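Local coordinates for protein sulfide-quinone reductase (Aquifex aeolicus, PDB 3HYW) that oxidises hydrogen sulfide with a quinone as electron acceptor, using bound FAD and building up polysulfur on its active-site cysteines, at residues P159-A164 with G192-G197; M182-S187 with D208-R213; P299-T304 with P362-R367. All blocks are in the same frame, centred on the assembly; numbering follows the deposited sequence.

Overall arrangement
Contacts 1 and 2 are neighbours, their centres about 11 Å apart. Contact 2 includes strand 182-185 of a mixed sheet, while contact 1 lies on helix 158-173, which precedes that strand, and on the loop that follows it. Their segments alternate along the chain, and the ring of Y161 packs on both F184 and F210, joining the two contacts in one buried aromatic cluster. Contact 3 comes later in sequence, its centre about 15 Å from that of contact 1 and 24 Å from contact 2's. It touches only contact 1, through H193 with E302 and V196 with R367. Loop 192-197, beside the octathiocane pocket, links the helix and sheet of contacts 1 and 2 to loops 299-304 and 362-367.

Contact 1. Residues P159-A164 with G192-G197; sequences PAYEFA and GHFGVG. With FAD (flavin-adenine dinucleotide), chain G.
Y161, on the helical segment 159-164, is the residue that meets the loop 192-197, touching G192 with its hydroxyl and F194 with its ring. Two residues earlier, P159 faces the cofactor instead: its CG lies over the face of the flavin's dimethylbenzene ring, 3.4 Å from FAD C6, and its CB approaches the methyl carbon C7M. A160 packs on M251 of strand 247-255.

Y161 reaches the loop with CG beside the backbone N (chi1 -72°). Its OH accepts a nearly straight hydrogen bond from G192 N, 3.1 Å away with an N-H...O angle of 167°, and also bonds to E188. The other carboxylate oxygen of E188 takes F194 N, so one acid links the tyrosine and the loop backbone. The edge of F194 points at the face of Y161 in an offset edge-to-face pair, the planes at 82° and F194 CE1 3.6 Å from Y161 CE2. Helix 158-173 is the crossover of a beta-alpha-beta unit between the parallel strands 146-150 and 182-185, in the Rossmann-like part of a flavoprotein of the pyridine nucleotide-disulphide oxidoreductase family. The helix begins just beyond C156, which carries an extra sulfur and is thought to form the persulfide intermediate; P159 and F194 line the octathiocane pocket.

F194 sits in a type I' turn from H193 to V196, in which V196 N bonds to H193 O at 3.0 Å. The turn is braced by its own histidine, because H193 ND1 accepts from G195 N at 3.0 Å, with the donor tilted out of the imidazole plane. G192 CA lies over one face of the F194 ring. Further along the helix, E162 forms a salt bridge with the FAD-binding K382, and F163 packs against both strand 247-255 and helix 45-50.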
loop_
_atom_site.group_PDB
_atom_site.type_symbol
_atom_site.label_atom_id
_atom_site.label_comp_id
_atom_site.label_asym_id
_atom_site.label_seq_id
_atom_site.Cartn_x
_atom_site.Cartn_y
_atom_site.Cartn_z
ATOM N N PRO A 159 -22.043 1.063 7.209
ATOM C CA PRO A 159 -23.051 1.920 6.565
ATOM C C PRO A 159 -22.551 3.298 6.126
ATOM O O PRO A 159 -23.073 3.840 5.151
ATOM C CB PRO A 159 -24.123 2.067 7.641
ATOM C CG PRO A 159 -23.959 0.849 8.492
ATOM C CD PRO A 159 -22.487 0.619 8.542
ATOM N N ALA A 160 -21.575 3.856 6.848
ATOM C CA ALA A 160 -20.954 5.127 6.472
ATOM C C ALA A 160 -20.168 4.990 5.171
ATOM O O ALA A 160 -20.269 5.846 4.300
ATOM C CB ALA A 160 -20.059 5.654 7.590
ATOM N N TYR A 161 -19.399 3.909 5.049
ATOM C CA TYR A 161 -18.689 3.589 3.807
ATOM C C TYR A 161 -19.650 3.364 2.643
ATOM O O TYR A 161 -19.422 3.868 1.536
ATOM C CB TYR A 161 -17.815 2.353 4.002
ATOM C CG TYR A 161 -16.607 2.619 4.850
ATOM C CD1 TYR A 161 -15.461 3.176 4.289
ATOM C CD2 TYR A 161 -16.611 2.345 6.215
ATOM C CE1 TYR A 161 -14.348 3.440 5.067
ATOM C CE2 TYR A 161 -15.499 2.604 6.994
ATOM C CZ TYR A 161 -14.372 3.152 6.410
ATOM O OH TYR A 161 -13.258 3.411 7.161
ATOM N N GLU A 162 -20.717 2.604 2.896
ATOM C CA GLU A 162 -21.747 2.350 1.889
ATOM C C GLU A 162 -22.356 3.647 1.390
ATOM O O GLU A 162 -22.429 3.873 0.185
ATOM C CB GLU A 162 -22.876 1.478 2.448
ATOM C CG GLU A 162 -22.595 0.009 2.519
ATOM C CD GLU A 162 -23.845 -0.774 2.876
ATOM O OE1 GLU A 162 -24.431 -0.488 3.945
ATOM O OE2 GLU A 162 -24.250 -1.654 2.083
ATOM N N PHE A 163 -22.800 4.484 2.326
ATOM C CA PHE A 163 -23.482 5.737 1.998
ATOM C C PHE A 163 -22.580 6.689 1.211
ATOM O O PHE A 163 -23.023 7.332 0.258
ATOM C CB PHE A 163 -24.009 6.425 3.270
ATOM C CG PHE A 163 -24.823 7.667 2.995
ATOM C CD1 PHE A 163 -24.230 8.929 3.023
ATOM C CD2 PHE A 163 -26.180 7.573 2.696
ATOM C CE1 PHE A 163 -24.979 10.082 2.754
ATOM C CE2 PHE A 163 -26.939 8.722 2.427
ATOM C CZ PHE A 163 -26.338 9.975 2.464
ATOM N N ALA A 164 -21.319 6.778 1.615
ATOM C CA ALA A 164 -20.364 7.627 0.915
ATOM C C ALA A 164 -20.189 7.190 -0.544
ATOM O O ALA A 164 -20.198 8.024 -1.457
ATOM C CB ALA A 164 -19.038 7.638 1.646
ATOM N N GLY A 192 -11.185 1.159 6.773
ATOM C CA GLY A 192 -11.430 -0.274 6.710
ATOM C C GLY A 192 -11.008 -1.031 7.958
ATOM O O GLY A 192 -10.760 -2.242 7.897
ATOM N N HIS A 193 -10.905 -0.314 9.081
ATOM C CA HIS A 193 -10.745 -0.922 10.404
ATOM C C HIS A 193 -12.054 -1.561 10.866
ATOM O O HIS A 193 -12.050 -2.681 11.386
ATOM C CB HIS A 193 -10.273 0.126 11.422
ATOM C CG HIS A 193 -10.076 -0.408 12.806
ATOM N ND1 HIS A 193 -11.106 -0.523 13.715
ATOM C CD2 HIS A 193 -8.960 -0.824 13.450
ATOM C CE1 HIS A 193 -10.638 -1.001 14.853
ATOM N NE2 HIS A 193 -9.339 -1.194 14.718
ATOM N N PHE A 194 -13.161 -0.827 10.701
ATOM C CA PHE A 194 -14.527 -1.322 10.959
ATOM C C PHE A 194 -14.849 -1.659 12.424
ATOM O O PHE A 194 -15.885 -2.255 12.705
ATOM C CB PHE A 194 -14.866 -2.544 10.089
ATOM C CG PHE A 194 -14.728 -2.320 8.601
ATOM C CD1 PHE A 194 -15.246 -1.175 7.990
ATOM C CD2 PHE A 194 -14.113 -3.287 7.805
ATOM C CE1 PHE A 194 -15.123 -0.981 6.603
ATOM C CE2 PHE A 194 -13.991 -3.113 6.416
ATOM C CZ PHE A 194 -14.499 -1.954 5.815
ATOM N N GLY A 195 -13.974 -1.286 13.350
ATOM C CA GLY A 195 -14.127 -1.708 14.746
ATOM C C GLY A 195 -13.753 -3.175 14.962
ATOM O O GLY A 195 -14.100 -3.766 15.986
ATOM N N VAL A 196 -13.051 -3.768 13.998
ATOM C CA VAL A 196 -12.638 -5.175 14.097
ATOM C C VAL A 196 -11.147 -5.410 13.825
ATOM O O VAL A 196 -10.705 -6.563 13.710
ATOM C CB VAL A 196 -13.493 -6.103 13.165
ATOM C CG1 VAL A 196 -14.970 -6.000 13.493
ATOM C CG2 VAL A 196 -13.251 -5.777 11.701
ATOM N N GLY A 197 -10.379 -4.322 13.718
ATOM C CA GLY A 197 -8.953 -4.398 13.384
ATOM C C GLY A 197 -8.709 -4.822 11.946
ATOM O O GLY A 197 -7.697 -5.450 11.632
HETATM P PA FAD G . -32.946 -3.754 15.369
HETATM O O1A FAD G . -33.039 -4.653 14.162
HETATM O O2A FAD G . -32.705 -2.288 15.176
HETATM O O5B FAD G . -34.300 -3.977 16.188
HETATM C C5B FAD G . -34.552 -3.435 17.474
HETATM C C4B FAD G . -36.059 -3.468 17.676
HETATM O O4B FAD G . -36.378 -3.177 19.036
HETATM C C3B FAD G . -36.750 -2.401 16.844
HETATM O O3B FAD G . -37.951 -2.955 16.295
HETATM C C2B FAD G . -37.072 -1.313 17.850
HETATM O O2B FAD G . -38.209 -0.545 17.459
HETATM C C1B FAD G . -37.344 -2.128 19.101
HETATM N N9A FAD G . -37.191 -1.391 20.384
HETATM C C8A FAD G . -36.243 -0.485 20.705
HETATM N N7A FAD G . -36.448 -0.072 21.981
HETATM C C5A FAD G . -37.537 -0.724 22.451
HETATM C C6A FAD G . -38.223 -0.715 23.665
HETATM N N6A FAD G . -37.810 0.081 24.678
HETATM N N1A FAD G . -39.310 -1.514 23.826
HETATM C C2A FAD G . -39.736 -2.311 22.830
HETATM N N3A FAD G . -39.096 -2.337 21.651
HETATM C C4A FAD G . -37.995 -1.559 21.441
HETATM N N1 FAD G . -25.581 -5.702 9.355
HETATM C C2 FAD G . -25.212 -6.534 8.344
HETATM O O2 FAD G . -24.882 -7.710 8.596
HETATM N N3 FAD G . -25.203 -6.119 7.054
HETATM C C4 FAD G . -25.564 -4.856 6.750
HETATM O O4 FAD G . -25.550 -4.414 5.458
HETATM C C4X FAD G . -25.942 -3.986 7.766
HETATM N N5 FAD G . -26.296 -2.719 7.455
HETATM C C5X FAD G . -26.675 -1.858 8.425
HETATM C C6 FAD G . -27.051 -0.557 8.076
HETATM C C7 FAD G . -27.436 0.353 9.055
HETATM C C7M FAD G . -27.829 1.756 8.632
HETATM C C8 FAD G . -27.443 -0.049 10.393
HETATM C C8M FAD G . -27.847 0.892 11.512
HETATM C C9 FAD G . -27.061 -1.350 10.734
HETATM C C9A FAD G . -26.682 -2.281 9.753
HETATM N N10 FAD G . -26.328 -3.561 10.074
HETATM C C10 FAD G . -25.949 -4.419 9.092
HETATM C "C1'" FAD G . -26.268 -3.981 11.493
HETATM C "C2'" FAD G . -27.350 -4.861 12.086
HETATM O "O2'" FAD G . -27.584 -5.998 11.246
HETATM C "C3'" FAD G . -28.604 -4.020 12.328
HETATM O "O3'" FAD G . -28.276 -2.920 13.211
HETATM C "C4'" FAD G . -29.724 -4.855 12.934
HETATM O "O4'" FAD G . -30.955 -4.146 12.748
HETATM C "C5'" FAD G . -29.481 -5.113 14.417
HETATM O "O5'" FAD G . -30.492 -5.973 14.932
HETATM P P FAD G . -31.138 -5.763 16.395
HETATM O O1P FAD G . -32.211 -6.806 16.567
HETATM O O2P FAD G . -30.048 -5.645 17.438
HETATM O O3P FAD G . -31.799 -4.293 16.346
#

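Contact 2. Residues M182-S187 with D208-R213; sequences MTFITS and DLFAER
F184 has its CG anti to the backbone N (chi1 -167°), turned from the strand toward the helix, while F210 keeps its CG beside its own backbone N (chi1 -85°) and sends its ring back to meet it. The result is an edge-to-face pair with centroids 5.2 Å apart and planes at 63°, well tilted from a right-angled T. The leading atoms of F210 are CE2 and CZ. CE2 comes to 3.5 Å from F184 CB and to the same distance from F184 CG, at the root of the ring, whereas CZ stands over the ring face toward its rim, 3.9 Å from F184 CD1. Both residues are buried, and the contact is wholly apolar.

At the helix end, R213 folds back so that L209 CD1 lies over the centre of its guanidinium face.

Strand 182-185, helix 202-212 and strand 216-218 make a beta-alpha-beta unit, and the phenylalanine pair packs the helix against its sheet. F184 also touches W217 on strand 216-218, and the ring of Y161 on helix 158-173 meets both phenylalanines. On the same helix as F210, D208 forms a salt bridge with R204 of the second subunit.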
loop_
_atom_site.group_PDB
_atom_site.type_symbol
_atom_site.label_atom_id
_atom_site.label_comp_id
_atom_site.label_asym_id
_atom_site.label_seq_id
_atom_site.Cartn_x
_atom_site.Cartn_y
_atom_site.Cartn_z
ATOM N N MET A 182 -15.819 15.460 -1.671
ATOM C CA MET A 182 -16.221 14.460 -0.698
ATOM C C MET A 182 -15.075 14.113 0.228
ATOM O O MET A 182 -13.954 13.839 -0.223
ATOM C CB MET A 182 -16.749 13.201 -1.389
ATOM C CG MET A 182 -18.081 13.402 -2.082
ATOM S SD MET A 182 -18.803 11.889 -2.745
ATOM C CE MET A 182 -19.188 11.036 -1.215
ATOM N N THR A 183 -15.372 14.128 1.524
ATOM C CA THR A 183 -14.397 13.815 2.554
ATOM C C THR A 183 -15.004 12.853 3.565
ATOM O O THR A 183 -16.126 13.048 4.038
ATOM C CB THR A 183 -13.874 15.097 3.260
ATOM O OG1 THR A 183 -13.255 15.949 2.289
ATOM C CG2 THR A 183 -12.851 14.754 4.349
ATOM N N PHE A 184 -14.247 11.812 3.881
ATOM C CA PHE A 184 -14.656 10.816 4.853
ATOM C C PHE A 184 -13.839 11.028 6.119
ATOM O O PHE A 184 -12.613 11.068 6.060
ATOM C CB PHE A 184 -14.420 9.418 4.274
ATOM C CG PHE A 184 -15.080 8.318 5.048
ATOM C CD1 PHE A 184 -16.390 7.944 4.764
ATOM C CD2 PHE A 184 -14.387 7.633 6.040
ATOM C CE1 PHE A 184 -17.015 6.920 5.483
ATOM C CE2 PHE A 184 -15.002 6.607 6.755
ATOM C CZ PHE A 184 -16.318 6.250 6.472
ATOM N N ILE A 185 -14.516 11.193 7.256
ATOM C CA ILE A 185 -13.825 11.433 8.536
ATOM C C ILE A 185 -14.244 10.383 9.561
ATOM O O ILE A 185 -15.425 10.237 9.871
ATOM C CB ILE A 185 -14.091 12.853 9.106
ATOM C CG1 ILE A 185 -13.753 13.931 8.073
ATOM C CG2 ILE A 185 -13.287 13.070 10.400
ATOM C CD1 ILE A 185 -13.884 15.357 8.592
ATOM N N THR A 186 -13.272 9.647 10.082
ATOM C CA THR A 186 -13.586 8.528 10.969
ATOM C C THR A 186 -12.743 8.461 12.248
ATOM O O THR A 186 -11.584 8.901 12.285
ATOM C CB THR A 186 -13.531 7.179 10.197
ATOM O OG1 THR A 186 -13.874 6.107 11.082
ATOM C CG2 THR A 186 -12.137 6.943 9.595
ATOM N N SER A 187 -13.362 7.918 13.296
ATOM C CA SER A 187 -12.694 7.581 14.547
ATOM C C SER A 187 -11.778 6.356 14.405
ATOM O O SER A 187 -10.872 6.158 15.218
ATOM C CB SER A 187 -13.737 7.340 15.638
ATOM O OG SER A 187 -14.851 6.603 15.137
ATOM N N ASP A 208 -7.557 2.316 -1.667
ATOM C CA ASP A 208 -7.453 2.332 -3.132
ATOM C C ASP A 208 -8.771 2.743 -3.765
ATOM O O ASP A 208 -8.795 3.443 -4.774
ATOM C CB ASP A 208 -7.049 0.958 -3.680
ATOM C CG ASP A 208 -5.587 0.648 -3.473
ATOM O OD1 ASP A 208 -4.877 1.448 -2.820
ATOM O OD2 ASP A 208 -5.143 -0.405 -3.975
ATOM N N LEU A 209 -9.859 2.299 -3.152
ATOM C CA LEU A 209 -11.212 2.584 -3.606
ATOM C C LEU A 209 -11.570 4.062 -3.454
ATOM O O LEU A 209 -12.157 4.653 -4.356
ATOM C CB LEU A 209 -12.193 1.715 -2.820
ATOM C CG LEU A 209 -13.674 1.721 -3.176
ATOM C CD1 LEU A 209 -13.916 0.980 -4.488
ATOM C CD2 LEU A 209 -14.444 1.072 -2.045
ATOM N N PHE A 210 -11.241 4.643 -2.302
ATOM C CA PHE A 210 -11.453 6.076 -2.067
ATOM C C PHE A 210 -10.596 6.906 -3.026
ATOM O O PHE A 210 -11.063 7.908 -3.567
ATOM C CB PHE A 210 -11.157 6.447 -0.603
ATOM C CG PHE A 210 -12.330 6.244 0.337
ATOM C CD1 PHE A 210 -13.440 5.487 -0.044
ATOM C CD2 PHE A 210 -12.312 6.802 1.615
ATOM C CE1 PHE A 210 -14.510 5.297 0.819
ATOM C CE2 PHE A 210 -13.383 6.606 2.491
ATOM C CZ PHE A 210 -14.483 5.858 2.090
ATOM N N ALA A 211 -9.356 6.468 -3.244
ATOM C CA ALA A 211 -8.451 7.118 -4.196
ATOM C C ALA A 211 -8.979 7.054 -5.632
ATOM O O ALA A 211 -8.968 8.061 -6.340
ATOM C CB ALA A 211 -7.051 6.516 -4.112
ATOM N N GLU A 212 -9.440 5.876 -6.056
ATOM C CA GLU A 212 -9.980 5.695 -7.413
ATOM C C GLU A 212 -11.228 6.541 -7.668
ATOM O O GLU A 212 -11.497 6.922 -8.800
ATOM C CB GLU A 212 -10.283 4.217 -7.693
ATOM C CG GLU A 212 -9.046 3.371 -8.022
ATOM C CD GLU A 212 -9.091 1.966 -7.416
ATOM O OE1 GLU A 212 -10.196 1.476 -7.072
ATOM O OE2 GLU A 212 -8.007 1.350 -7.273
ATOM N N ARG A 213 -11.976 6.841 -6.611
ATOM C CA ARG A 213 -13.229 7.586 -6.740
ATOM C C ARG A 213 -13.154 8.999 -6.169
ATOM O O ARG A 213 -14.181 9.660 -6.002
ATOM C CB ARG A 213 -14.370 6.813 -6.082
ATOM C CG ARG A 213 -14.805 5.590 -6.858
ATOM C CD ARG A 213 -15.264 4.507 -5.894
ATOM N NE ARG A 213 -15.813 3.320 -6.549
ATOM C CZ ARG A 213 -15.136 2.481 -7.333
ATOM N NH1 ARG A 213 -13.847 2.688 -7.619
ATOM N NH2 ARG A 213 -15.759 1.424 -7.845
#

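Contact 3. Residues P299-T304 with P362-R367; sequences PPIEKT and PVIPPR
Two irregular loops come closest at I301 and I364, whose CA atoms are 6.3 Å apart, and the second loop bends through cis peptides before P362 and P366. I301 carries the contact with both branches. Its CG2 presses on the ring of P365 at 3.6 Å from CD, the two side chains crossing at about a right angle. The other branch starts beside the backbone N (chi1 -76°) and extends over I364, CG1 to CG1 at 3.9 Å, until its CD1 ends 3.7 Å from V363 O.

That carbonyl is gripped from within its own loop by R367, which approaches side-on: NH1 donates in the carbonyl plane at 2.7 Å, and NE, at 2.9 Å from V363 O, comes from above that plane. With I301 cut back to an alanine, both branches are gone, which would probably open a gap beside P365 and deprive I364 CG1 of this packing.

Segment 299-304 belongs to the loop that runs in the chain from strand 289-291 to helix 314-332, and loop 362-367 links strands 355-361 and 369-375. R367 also bonds to V196 O and G198 O in the loop before helix 202-212, while P365 packs on N214 of the third subunit.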
loop_
_atom_site.group_PDB
_atom_site.type_symbol
_atom_site.label_atom_id
_atom_site.label_comp_id
_atom_site.label_asym_id
_atom_site.label_seq_id
_atom_site.Cartn_x
_atom_site.Cartn_y
_atom_site.Cartn_z
ATOM N N PRO A 299 -17.161 -6.542 24.633
ATOM C CA PRO A 299 -15.979 -5.685 24.749
ATOM C C PRO A 299 -15.367 -5.399 23.371
ATOM O O PRO A 299 -15.546 -6.197 22.454
ATOM C CB PRO A 299 -15.018 -6.519 25.607
ATOM C CG PRO A 299 -15.909 -7.529 26.312
ATOM C CD PRO A 299 -16.972 -7.835 25.319
ATOM N N PRO A 300 -14.679 -4.252 23.212
ATOM C CA PRO A 300 -14.092 -3.951 21.904
ATOM C C PRO A 300 -12.965 -4.909 21.516
ATOM O O PRO A 300 -12.269 -5.435 22.383
ATOM C CB PRO A 300 -13.568 -2.518 22.069
ATOM C CG PRO A 300 -13.380 -2.336 23.521
ATOM C CD PRO A 300 -14.444 -3.169 24.185
ATOM N N ILE A 301 -12.804 -5.145 20.214
ATOM C CA ILE A 301 -11.735 -6.014 19.714
ATOM C C ILE A 301 -10.358 -5.389 19.965
ATOM O O ILE A 301 -9.380 -6.095 20.198
ATOM C CB ILE A 301 -11.946 -6.373 18.219
ATOM C CG1 ILE A 301 -13.045 -7.428 18.093
ATOM C CG2 ILE A 301 -10.642 -6.868 17.581
ATOM C CD1 ILE A 301 -13.609 -7.597 16.691
ATOM N N GLU A 302 -10.289 -4.064 19.908
ATOM C CA GLU A 302 -9.090 -3.342 20.327
ATOM C C GLU A 302 -9.401 -1.934 20.815
ATOM O O GLU A 302 -10.343 -1.299 20.345
ATOM C CB GLU A 302 -8.008 -3.331 19.237
ATOM C CG GLU A 302 -8.458 -2.931 17.843
ATOM C CD GLU A 302 -7.332 -3.050 16.818
ATOM O OE1 GLU A 302 -6.653 -4.107 16.780
ATOM O OE2 GLU A 302 -7.129 -2.090 16.044
ATOM N N LYS A 303 -8.615 -1.478 21.783
ATOM C CA LYS A 303 -8.670 -0.109 22.271
ATOM C C LYS A 303 -7.904 0.760 21.274
ATOM O O LYS A 303 -6.674 0.755 21.238
ATOM C CB LYS A 303 -8.053 -0.030 23.675
ATOM C CG LYS A 303 -8.216 1.314 24.405
ATOM C CD LYS A 303 -7.560 1.263 25.785
ATOM C CE LYS A 303 -7.620 2.609 26.535
ATOM N NZ LYS A 303 -8.915 2.800 27.283
ATOM N N THR A 304 -8.644 1.478 20.437
ATOM C CA THR A 304 -8.045 2.319 19.402
ATOM C C THR A 304 -7.754 3.710 19.980
ATOM O O THR A 304 -8.363 4.083 20.977
ATOM C CB THR A 304 -8.969 2.411 18.182
ATOM O OG1 THR A 304 -10.279 2.786 18.612
ATOM C CG2 THR A 304 -9.054 1.055 17.479
ATOM N N PRO A 362 -13.800 -16.260 13.187
ATOM C CA PRO A 362 -14.877 -15.394 13.667
ATOM C C PRO A 362 -14.511 -13.926 13.473
ATOM O O PRO A 362 -13.404 -13.625 13.037
ATOM C CB PRO A 362 -14.967 -15.729 15.167
ATOM C CG PRO A 362 -14.088 -16.939 15.372
ATOM C CD PRO A 362 -13.052 -16.856 14.307
ATOM N N VAL A 363 -15.432 -13.022 13.786
ATOM C CA VAL A 363 -15.144 -11.591 13.684
ATOM C C VAL A 363 -14.093 -11.196 14.728
ATOM O O VAL A 363 -13.149 -10.465 14.429
ATOM C CB VAL A 363 -16.432 -10.730 13.798
ATOM C CG1 VAL A 363 -16.131 -9.276 13.507
ATOM C CG2 VAL A 363 -17.452 -11.201 12.803
ATOM N N ILE A 364 -14.244 -11.712 15.941
ATOM C CA ILE A 364 -13.284 -11.460 17.018
ATOM C C ILE A 364 -12.079 -12.404 16.880
ATOM O O ILE A 364 -12.247 -13.626 16.879
ATOM C CB ILE A 364 -13.961 -11.611 18.407
ATOM C CG1 ILE A 364 -15.148 -10.639 18.533
ATOM C CG2 ILE A 364 -12.952 -11.385 19.536
ATOM C CD1 ILE A 364 -16.135 -11.002 19.646
ATOM N N PRO A 365 -10.858 -11.837 16.735
ATOM C CA PRO A 365 -9.643 -12.647 16.580
ATOM C C PRO A 365 -9.328 -13.496 17.823
ATOM O O PRO A 365 -9.810 -13.175 18.910
ATOM C CB PRO A 365 -8.546 -11.599 16.359
ATOM C CG PRO A 365 -9.262 -10.365 15.926
ATOM C CD PRO A 365 -10.554 -10.396 16.689
ATOM N N PRO A 366 -8.523 -14.570 17.670
ATOM C CA PRO A 366 -7.872 -15.059 16.439
ATOM C C PRO A 366 -8.854 -15.644 15.420
ATOM O O PRO A 366 -9.802 -16.337 15.789
ATOM C CB PRO A 366 -6.920 -16.152 16.942
ATOM C CG PRO A 366 -6.867 -15.990 18.435
ATOM C CD PRO A 366 -8.178 -15.410 18.830
ATOM N N ARG A 367 -8.617 -15.359 14.145
ATOM C CA ARG A 367 -9.520 -15.797 13.085
ATOM C C ARG A 367 -9.025 -17.065 12.404
ATOM O O ARG A 367 -7.820 -17.268 12.250
ATOM C CB ARG A 367 -9.706 -14.686 12.051
ATOM C CG ARG A 367 -10.170 -13.372 12.635
ATOM C CD ARG A 367 -10.835 -12.521 11.583
ATOM N NE ARG A 367 -11.469 -11.341 12.169
ATOM C CZ ARG A 367 -11.085 -10.087 11.941
ATOM N NH1 ARG A 367 -11.729 -9.086 12.523
ATOM N NH2 ARG A 367 -10.071 -9.828 11.118
#